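Local coordinates for protein phenolic acid decarboxylase (Sedimentibacter hydroxybenzoicus, PDB 7AE5) that catalyses the reversible non-oxidative decarboxylation of 4-hydroxybenzoate and 3,4-dihydroxybenzoate, using prenylated FMN and manganese, at residues Val164-Ile169 against Phe215-Pro220. Numbering follows the deposited sequence.
With RB (rubidium ion), chain R.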
loop_
_atom_site.group_PDB
_atom_site.type_symbol
_atom_site.label_atom_id
_atom_site.label_comp_id
_atom_site.label_asym_id
_atom_site.label_seq_id
_atom_site.Cartn_x
_atom_site.Cartn_y
_atom_site.Cartn_z
ATOM N N VAL C 164 -6.923 -42.268 -18.660
ATOM C CA VAL C 164 -7.137 -41.642 -19.960
ATOM C C VAL C 164 -6.971 -40.135 -19.795
ATOM O O VAL C 164 -7.657 -39.512 -18.969
ATOM C CB VAL C 164 -8.520 -41.970 -20.551
ATOM C CG1 VAL C 164 -8.646 -41.403 -21.956
ATOM C CG2 VAL C 164 -8.770 -43.473 -20.550
ATOM N N GLY C 165 -6.055 -39.559 -20.578
ATOM C CA GLY C 165 -5.870 -38.126 -20.614
ATOM C C GLY C 165 -5.569 -37.672 -22.029
ATOM O O GLY C 165 -5.255 -38.480 -22.906
ATOM N N THR C 166 -5.682 -36.365 -22.240
ATOM C CA THR C 166 -5.359 -35.752 -23.523
ATOM C C THR C 166 -3.934 -35.218 -23.484
ATOM O O THR C 166 -3.574 -34.462 -22.577
ATOM C CB THR C 166 -6.328 -34.618 -23.864
ATOM O OG1 THR C 166 -6.426 -33.721 -22.751
ATOM C CG2 THR C 166 -7.703 -35.172 -24.196
ATOM N N TYR C 167 -3.132 -35.619 -24.465
ATOM C CA TYR C 167 -1.752 -35.172 -24.580
ATOM C C TYR C 167 -1.461 -34.883 -26.042
ATOM O O TYR C 167 -1.905 -35.623 -26.925
ATOM C CB TYR C 167 -0.779 -36.225 -24.035
ATOM C CG TYR C 167 -1.149 -36.718 -22.655
ATOM C CD1 TYR C 167 -1.038 -35.888 -21.547
ATOM C CD2 TYR C 167 -1.630 -38.007 -22.461
ATOM C CE1 TYR C 167 -1.384 -36.330 -20.285
ATOM C CE2 TYR C 167 -1.977 -38.459 -21.202
ATOM C CZ TYR C 167 -1.853 -37.615 -20.117
ATOM O OH TYR C 167 -2.198 -38.057 -18.862
ATOM N N ARG C 168 -0.728 -33.803 -26.295
ATOM C CA ARG C 168 -0.410 -33.440 -27.667
ATOM C C ARG C 168 0.525 -34.474 -28.284
ATOM O O ARG C 168 1.465 -34.956 -27.642
ATOM C CB ARG C 168 0.205 -32.040 -27.725
ATOM C CG ARG C 168 1.630 -31.928 -27.215
ATOM C CD ARG C 168 1.967 -30.485 -26.907
ATOM N NE ARG C 168 3.403 -30.264 -26.806
ATOM C CZ ARG C 168 3.963 -29.359 -26.018
ATOM N NH1 ARG C 168 3.236 -28.581 -25.233
ATOM N NH2 ARG C 168 5.288 -29.229 -26.017
ATOM N N ILE C 169 0.246 -34.830 -29.534
ATOM C CA ILE C 169 0.931 -35.913 -30.227
ATOM C C ILE C 169 1.555 -35.327 -31.485
ATOM O O ILE C 169 0.844 -35.018 -32.451
ATOM C CB ILE C 169 -0.028 -37.063 -30.569
ATOM C CG1 ILE C 169 -0.639 -37.650 -29.294
ATOM C CG2 ILE C 169 0.684 -38.139 -31.359
ATOM C CD1 ILE C 169 0.364 -38.333 -28.394
ATOM N N PHE C 215 -14.068 -35.360 -23.051
ATOM C CA PHE C 215 -14.269 -34.545 -21.858
ATOM C C PHE C 215 -13.551 -35.145 -20.654
ATOM O O PHE C 215 -12.768 -34.463 -19.983
ATOM C CB PHE C 215 -15.765 -34.395 -21.580
ATOM C CG PHE C 215 -16.109 -33.227 -20.697
ATOM C CD1 PHE C 215 -15.897 -31.927 -21.127
ATOM C CD2 PHE C 215 -16.656 -33.430 -19.441
ATOM C CE1 PHE C 215 -16.223 -30.851 -20.319
ATOM C CE2 PHE C 215 -16.983 -32.359 -18.627
ATOM C CZ PHE C 215 -16.766 -31.068 -19.068
ATOM N N MET C 216 -13.802 -36.425 -20.364
ATOM C CA MET C 216 -13.122 -37.065 -19.243
ATOM C C MET C 216 -11.621 -37.132 -19.472
ATOM O O MET C 216 -10.835 -37.008 -18.524
ATOM C CB MET C 216 -13.669 -38.469 -19.014
ATOM C CG MET C 216 -12.933 -39.195 -17.916
ATOM S SD MET C 216 -11.413 -39.976 -18.504
ATOM C CE MET C 216 -11.918 -40.548 -20.141
ATOM N N ALA C 217 -11.203 -37.355 -20.719
ATOM C CA ALA C 217 -9.776 -37.385 -21.014
ATOM C C ALA C 217 -9.144 -36.027 -20.752
ATOM O O ALA C 217 -8.016 -35.941 -20.253
ATOM C CB ALA C 217 -9.548 -37.826 -22.460
ATOM N N SER C 218 -9.869 -34.952 -21.054
ATOM C CA SER C 218 -9.424 -33.614 -20.696
ATOM C C SER C 218 -9.560 -33.333 -19.208
ATOM O O SER C 218 -9.164 -32.248 -18.763
ATOM C CB SER C 218 -10.211 -32.577 -21.497
ATOM O OG SER C 218 -9.858 -32.632 -22.869
ATOM N N THR C 219 -10.114 -34.267 -18.431
ATOM C CA THR C 219 -10.208 -34.102 -16.990
ATOM C C THR C 219 -9.127 -34.927 -16.307
ATOM O O THR C 219 -9.068 -36.162 -16.497
ATOM C CB THR C 219 -11.588 -34.503 -16.483
ATOM O OG1 THR C 219 -12.592 -33.929 -17.330
ATOM C CG2 THR C 219 -11.793 -33.985 -15.069
ATOM N N PRO C 220 -8.248 -34.277 -15.529
ATOM C CA PRO C 220 -7.107 -34.968 -14.915
ATOM C C PRO C 220 -7.324 -35.280 -13.441
ATOM O O PRO C 220 -6.858 -36.308 -12.940
ATOM C CB PRO C 220 -5.956 -33.965 -15.097
ATOM C CG PRO C 220 -6.591 -32.713 -15.763
ATOM C CD PRO C 220 -8.057 -32.821 -15.522
HETATM RB RB RB R . -9.206 -38.447 -17.391
#
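With CG anti to the backbone N (chi1 177°) and bends at the next two torsions, the thioether of Met216 comes up against Val164, crossing that side chain at about a right angle. Its CE lies 3.7 Å from Val164 CB, while SD stands 2.9 Å from a rubidium ion. Val164 O, Met216 O and Thr219 O each bind the same ion at 2.5 Å, tying the strand to the end of the helix and the following loop; Tyr223 and Glu227 complete the site. An alanine in place of Met216 would remove the sulfur and CE, probably leaving the ion less firmly held and a gap beside Val164. Ala217 CB packs 3.7 Å from both Val164 CG1 and Thr166 CG2. Ala217 O accepts a weak, bent hydrogen bond from Thr166 N (3.1 Å, 128°) and a CA-H contact from Gly165, whose CA is also 3.1 Å away. Ser218 OG, bonded back to Thr214 O, rests against the methyl of Thr166. Val164 to Arg168 are predicted to bind prenylated FMN, so the ion site probably adjoins the cofactor pocket. Strand 163-165 pairs antiparallel with strand 147-150; the end of helix 211-217 packs on both, and helix 227-234 covers Val164 and Met216.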